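Local atomic coordinates of NADPH-ferredoxin reductase FprA (Mycobacterium tuberculosis, PDB entry 1LQT), a protein that uses FAD to pass electrons between NADPH and ferredoxin, and may supply electrons to P450 systems. Residues I6-S11 against I101-A106; I165-P170 against R189-V194. All coordinates share one frame; numbering follows the deposited sequence. Where two conformers were deposited one is given.

Contact 1: I6-S11 against I101-A106; sequences IAIVGS and IYAVGA. With FAD (flavin-adenine dinucleotide), chain H.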
# COMPACT_ATOMS: atom_id res chain seq x y z
N ILE A 6 -16.82 19.52 -0.67
CA ILE A 6 -15.80 18.70 -1.32
C ILE A 6 -16.00 17.25 -0.94
O ILE A 6 -16.14 16.93 0.23
CB ILE A 6 -14.40 19.13 -0.86
CG1 ILE A 6 -14.22 20.65 -0.85
CG2 ILE A 6 -13.34 18.46 -1.72
CD1 ILE A 6 -14.37 21.33 -2.15
N ALA A 7 -15.98 16.39 -1.94
CA ALA A 7 -15.98 14.94 -1.70
C ALA A 7 -14.57 14.45 -1.89
O ALA A 7 -13.88 14.85 -2.82
CB ALA A 7 -16.87 14.22 -2.68
N ILE A 8 -14.16 13.55 -1.00
CA ILE A 8 -12.86 12.88 -1.11
C ILE A 8 -13.16 11.40 -1.18
O ILE A 8 -13.88 10.87 -0.34
CB ILE A 8 -11.94 13.22 0.07
CG1 ILE A 8 -11.69 14.72 0.16
CG2 ILE A 8 -10.64 12.44 -0.07
CD1 ILE A 8 -10.89 15.10 1.35
N VAL A 9 -12.63 10.74 -2.21
CA VAL A 9 -12.86 9.32 -2.46
C VAL A 9 -11.62 8.59 -2.00
O VAL A 9 -10.55 8.72 -2.58
CB VAL A 9 -13.17 9.06 -3.93
CG1 VAL A 9 -13.40 7.58 -4.15
CG2 VAL A 9 -14.40 9.90 -4.35
N GLY A 10 -11.79 7.82 -0.93
CA GLY A 10 -10.72 7.17 -0.22
C GLY A 10 -10.46 7.86 1.11
O GLY A 10 -10.79 9.03 1.31
N SER A 11 -9.80 7.11 2.01
CA SER A 11 -9.59 7.57 3.40
C SER A 11 -8.21 7.18 3.92
O SER A 11 -8.03 7.04 5.13
CB SER A 11 -10.69 7.03 4.29
OG SER A 11 -10.63 5.63 4.43
N ILE A 101 -12.07 14.94 -4.94
CA ILE A 101 -10.67 14.51 -4.91
C ILE A 101 -10.63 13.00 -4.84
O ILE A 101 -11.16 12.40 -3.91
CB ILE A 101 -9.94 15.09 -3.71
CG1 ILE A 101 -10.02 16.63 -3.67
CG2 ILE A 101 -8.51 14.63 -3.72
CD1 ILE A 101 -9.41 17.22 -2.46
N TYR A 102 -10.00 12.38 -5.84
CA TYR A 102 -9.78 10.94 -5.86
C TYR A 102 -8.46 10.63 -5.19
O TYR A 102 -7.40 11.05 -5.65
CB TYR A 102 -9.85 10.42 -7.30
CG TYR A 102 -11.27 10.44 -7.76
CD1 TYR A 102 -11.84 11.59 -8.29
CD2 TYR A 102 -12.11 9.35 -7.57
CE1 TYR A 102 -13.17 11.66 -8.59
CE2 TYR A 102 -13.45 9.41 -7.88
CZ TYR A 102 -13.98 10.56 -8.37
OH TYR A 102 -15.33 10.60 -8.62
N ALA A 103 -8.54 9.84 -4.12
CA ALA A 103 -7.43 9.47 -3.27
C ALA A 103 -7.47 7.95 -3.09
O ALA A 103 -7.35 7.42 -1.98
CB ALA A 103 -7.52 10.20 -1.93
N VAL A 104 -7.62 7.24 -4.21
CA VAL A 104 -7.96 5.84 -4.19
C VAL A 104 -6.76 4.90 -4.12
O VAL A 104 -6.92 3.68 -4.04
CB VAL A 104 -8.82 5.46 -5.42
CG1 VAL A 104 -10.19 6.09 -5.35
CG2 VAL A 104 -8.10 5.78 -6.76
N GLY A 105 -5.56 5.46 -4.15
CA GLY A 105 -4.37 4.61 -4.07
C GLY A 105 -4.27 3.67 -5.24
O GLY A 105 -4.81 3.91 -6.34
N ALA A 106 -3.53 2.60 -4.99
CA ALA A 106 -3.19 1.60 -5.99
C ALA A 106 -3.70 0.28 -5.45
O ALA A 106 -3.10 -0.33 -4.56
CB ALA A 106 -1.67 1.59 -6.22
PA FAD H . -4.03 4.30 0.28
O1A FAD H . -3.95 3.05 -0.49
O2A FAD H . -3.41 4.38 1.63
O5B FAD H . -5.57 4.70 0.46
C5B FAD H . -6.48 4.54 -0.63
C4B FAD H . -7.87 4.42 -0.02
O4B FAD H . -8.81 4.56 -1.08
C3B FAD H . -8.14 3.06 0.65
O3B FAD H . -8.72 3.20 1.93
C2B FAD H . -9.06 2.39 -0.34
O2B FAD H . -9.90 1.39 0.19
C1B FAD H . -9.83 3.59 -0.91
N9A FAD H . -10.45 3.36 -2.21
C8A FAD H . -9.85 2.80 -3.31
N7A FAD H . -10.67 2.74 -4.35
C5A FAD H . -11.87 3.25 -3.88
C6A FAD H . -13.11 3.42 -4.50
N6A FAD H . -13.34 3.14 -5.78
N1A FAD H . -14.10 3.97 -3.75
C2A FAD H . -13.86 4.32 -2.46
N3A FAD H . -12.70 4.18 -1.81
C4A FAD H . -11.73 3.64 -2.56
N1 FAD H . 4.76 4.06 4.49
C2 FAD H . 5.40 4.41 5.64
O2 FAD H . 5.64 5.57 5.90
N3 FAD H . 5.81 3.41 6.50
C4 FAD H . 5.54 2.08 6.32
O4 FAD H . 5.90 1.23 7.16
C4X FAD H . 4.83 1.74 5.16
N5 FAD H . 4.49 0.43 4.91
C5X FAD H . 3.83 0.10 3.75
C6 FAD H . 3.52 -1.21 3.49
C7 FAD H . 2.92 -1.59 2.30
C7M FAD H . 2.58 -3.04 2.06
C8 FAD H . 2.61 -0.60 1.36
C8M FAD H . 1.98 -0.97 0.04
C9 FAD H . 2.90 0.73 1.63
C9A FAD H . 3.51 1.11 2.82
N10 FAD H . 3.83 2.44 3.09
C10 FAD H . 4.47 2.76 4.27
C1' FAD H . 3.46 3.55 2.16
C2' FAD H . 2.06 4.08 2.47
O2' FAD H . 1.20 2.99 2.63
C3' FAD H . 1.59 4.97 1.30
O3' FAD H . 2.44 6.10 1.15
C4' FAD H . 0.20 5.60 1.48
O4' FAD H . -0.68 4.73 2.18
C5' FAD H . -0.40 5.97 0.12
O5' FAD H . -1.57 6.72 0.43
P FAD H . -2.82 6.89 -0.54
O1P FAD H . -3.74 7.76 0.21
O2P FAD H . -2.43 7.30 -1.93
O3P FAD H . -3.43 5.43 -0.72
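V9 and Y102 sit abreast on one face of a parallel pair of strands, and the valine reaches in turn for a ring, a neighbouring side chain and the cofactor. V9 CB lies 3.8 Å from Y102 CD2. From there the two methyls part: CG2 meets the tyrosine ring obliquely, 3.7 Å from Y102 CE2, while CG1, anti to the backbone N (chi1 180°), is carried forward to V104 and to the adenine of FAD. V9 CG1 stands 3.7 Å from V104 CG1 and equally close to FAD C2A. The backbones beneath run in the same direction and are joined by three hydrogen bonds: I101 N to A7 O, V9 N to I101 O at 2.8 Å and nearly straight, and A103 N to V9 O, which is more bent at 147°. I101 O takes a second, weaker approach from I8 CA. Strand 4-9 is the first strand of the Rossmann-type FAD-binding fold, placed between strands 99-102 and 34-40, and G10 opens a glycine-rich turn, consistent with the GxGxxA pattern of such dinucleotide folds, that leads to helix 13-28. Past the last bridge both chains turn along the dinucleotide. G10 CA lies 3.3 Å from FAD O4B and packs near A103 O. V104 lays its CB and CG1 against the adenine around N7A and C5A, and V104 O comes within 3.1 Å of FAD C8A. G105 passes beside the pyrophosphate. I8 and I101 share the face away from Y102, where I8 touches A15 of helix 13-28 and A103 touches S14 and A15. S11, whose CB points away from 101-106, has its OG hydrogen-bonded to E40 OE1, an atom that also binds FAD.

Contact 2: I165-P170 against R189-V194; sequences ILLTDP and RGIQEV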
# COMPACT_ATOMS: atom_id res chain seq x y z
N ILE A 165 7.33 -11.34 7.55
CA ILE A 165 6.15 -12.04 8.03
C ILE A 165 6.26 -13.53 7.83
O ILE A 165 5.85 -14.31 8.69
CB ILE A 165 4.89 -11.42 7.41
CG1 ILE A 165 4.75 -9.93 7.85
CG2 ILE A 165 3.69 -12.24 7.73
CD1 ILE A 165 4.78 -9.66 9.30
N LEU A 166 6.89 -13.96 6.74
CA LEU A 166 7.06 -15.39 6.49
C LEU A 166 8.02 -16.08 7.46
O LEU A 166 7.90 -17.28 7.67
CB LEU A 166 7.54 -15.62 5.05
CG LEU A 166 6.51 -15.35 3.95
CD1 LEU A 166 7.22 -15.39 2.60
CD2 LEU A 166 5.36 -16.35 3.99
N LEU A 167 8.95 -15.32 8.03
CA LEU A 167 10.04 -15.90 8.82
C LEU A 167 10.04 -15.56 10.30
O LEU A 167 10.70 -16.21 11.08
CB LEU A 167 11.38 -15.50 8.24
CG LEU A 167 11.71 -16.12 6.89
CD1 LEU A 167 12.94 -15.51 6.29
CD2 LEU A 167 11.91 -17.60 7.01
N THR A 168 9.25 -14.58 10.71
CA THR A 168 9.24 -14.18 12.11
C THR A 168 8.61 -15.27 12.97
O THR A 168 7.66 -15.94 12.59
CB THR A 168 8.45 -12.88 12.29
OG1 THR A 168 9.13 -11.79 11.65
CG2 THR A 168 8.29 -12.48 13.76
N ASP A 169 9.18 -15.47 14.14
CA ASP A 169 8.63 -16.41 15.10
C ASP A 169 7.15 -16.11 15.29
O ASP A 169 6.80 -14.98 15.64
CB ASP A 169 9.40 -16.20 16.42
CG ASP A 169 8.95 -17.08 17.55
OD1 ASP A 169 7.97 -17.84 17.43
OD2 ASP A 169 9.57 -17.07 18.63
N PRO A 170 6.28 -17.06 15.04
CA PRO A 170 4.85 -16.81 15.23
C PRO A 170 4.48 -16.36 16.65
O PRO A 170 3.46 -15.69 16.81
CB PRO A 170 4.21 -18.13 14.82
CG PRO A 170 5.31 -19.12 14.93
CD PRO A 170 6.52 -18.39 14.46
N ARG A 189 5.41 -22.90 11.12
CA ARG A 189 6.79 -22.46 10.75
C ARG A 189 7.33 -23.26 9.58
O ARG A 189 8.49 -23.67 9.57
CB ARG A 189 7.75 -22.59 11.94
CG ARG A 189 7.33 -21.75 13.14
CD ARG A 189 8.31 -21.77 14.24
NE ARG A 189 9.25 -20.66 14.15
CZ ARG A 189 9.94 -20.22 15.20
NH1 ARG A 189 9.80 -20.80 16.37
NH2 ARG A 189 10.77 -19.21 15.07
N GLY A 190 6.50 -23.43 8.55
CA GLY A 190 6.82 -24.34 7.45
C GLY A 190 7.98 -23.85 6.62
O GLY A 190 8.87 -24.60 6.23
N ILE A 191 7.99 -22.56 6.38
CA ILE A 191 9.02 -21.98 5.54
C ILE A 191 10.33 -21.90 6.32
O ILE A 191 10.39 -21.34 7.40
CB ILE A 191 8.57 -20.61 5.03
CG1 ILE A 191 7.43 -20.80 4.03
CG2 ILE A 191 9.72 -19.85 4.44
CD1 ILE A 191 6.67 -19.61 3.79
N GLN A 192 11.37 -22.45 5.72
CA GLN A 192 12.70 -22.44 6.32
C GLN A 192 13.62 -21.43 5.65
O GLN A 192 14.61 -21.06 6.22
CB GLN A 192 13.33 -23.83 6.22
CG GLN A 192 12.53 -24.92 6.97
CD GLN A 192 12.55 -24.76 8.47
OE1 GLN A 192 13.39 -24.04 9.04
NE2 GLN A 192 11.61 -25.43 9.12
N GLU A 193 13.29 -21.03 4.42
CA GLU A 193 14.13 -20.10 3.68
C GLU A 193 13.26 -19.24 2.78
O GLU A 193 12.37 -19.76 2.10
CB GLU A 193 15.13 -20.84 2.78
CG GLU A 193 16.04 -19.95 1.97
CD GLU A 193 17.14 -20.73 1.26
OE1 GLU A 193 18.13 -21.05 1.91
OE2 GLU A 193 16.99 -21.03 0.07
N VAL A 194 13.51 -17.94 2.80
CA VAL A 194 12.96 -17.02 1.83
C VAL A 194 14.12 -16.46 1.03
O VAL A 194 15.07 -15.97 1.59
CB VAL A 194 12.20 -15.85 2.50
CG1 VAL A 194 11.72 -14.86 1.46
CG2 VAL A 194 11.02 -16.35 3.31
O HOH W 1 9.02 -19.72 9.15
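R189 lays its guanidinium across D169 and P170, and two leucines, L166 and L167, close on I191 and V194 deeper in the same junction. The arginine chain bends at chi3 (93°), which brings its flat end over the turn that follows helix 157-167. One face of the guanidinium is covered by P170 CD, in one of two conformers 3.6 Å from R189 NE, and by D169, whose CA is 3.5 Å from R189 NH2. The carboxylate is stacked on the guanidinium, their planes 12° apart. D169 OD1 is 3.6 Å from R189 NH1, a long salt bridge in which the oxygen lies well out of the guanidinium plane and no N-H of R189 points at it. That oxygen is instead hydrogen-bonded to D171 N, as D169 caps the start of helix 170-173.

L167 turns both its methyls to the strand side: CD1 packs 3.6 Å from V194 CG2, and CD2 lies near I191 CG2. L166 CD2 meets I191 CD1 at 3.5 Å, while its CB and CD1 rest on V194 CG2, the methyl shared by both leucines. This is helix-on-sheet packing in the Rossmann-type NADP-binding domain: helix 157-167 follows strand 149-153, and the chain returns through 189-194 into the adjacent parallel strand, completing a beta-alpha-beta crossover.

A water donates to L166 O and, at 2.8 Å, to I191 O, linking the helix end to the incoming loop. The chemistry is thus apolar packing plus a guanidinium laid over D169 and P170, with a D169-R189 attraction that is probably electrostatic and undirected.

Overall arrangement
Contacts 1 and 2 are in series along the chain and fall on opposite sides of its centre, their own centres 36 Å apart and their nearest atoms about 18 Å apart. Each belongs to a different Rossmann-type domain: contact 1 pairs neighbouring strands of the FAD-binding sheet, whereas contact 2 packs a helix end against the start of a strand of the NADP-binding one. Contact 1 touches the adenine, ribose and pyrophosphate of FAD directly. Contact 2 stands back from both ligands, with the V194 side chain about 14 Å from the modified NADP and that of L166 about 13 Å from FAD at the nearest atoms.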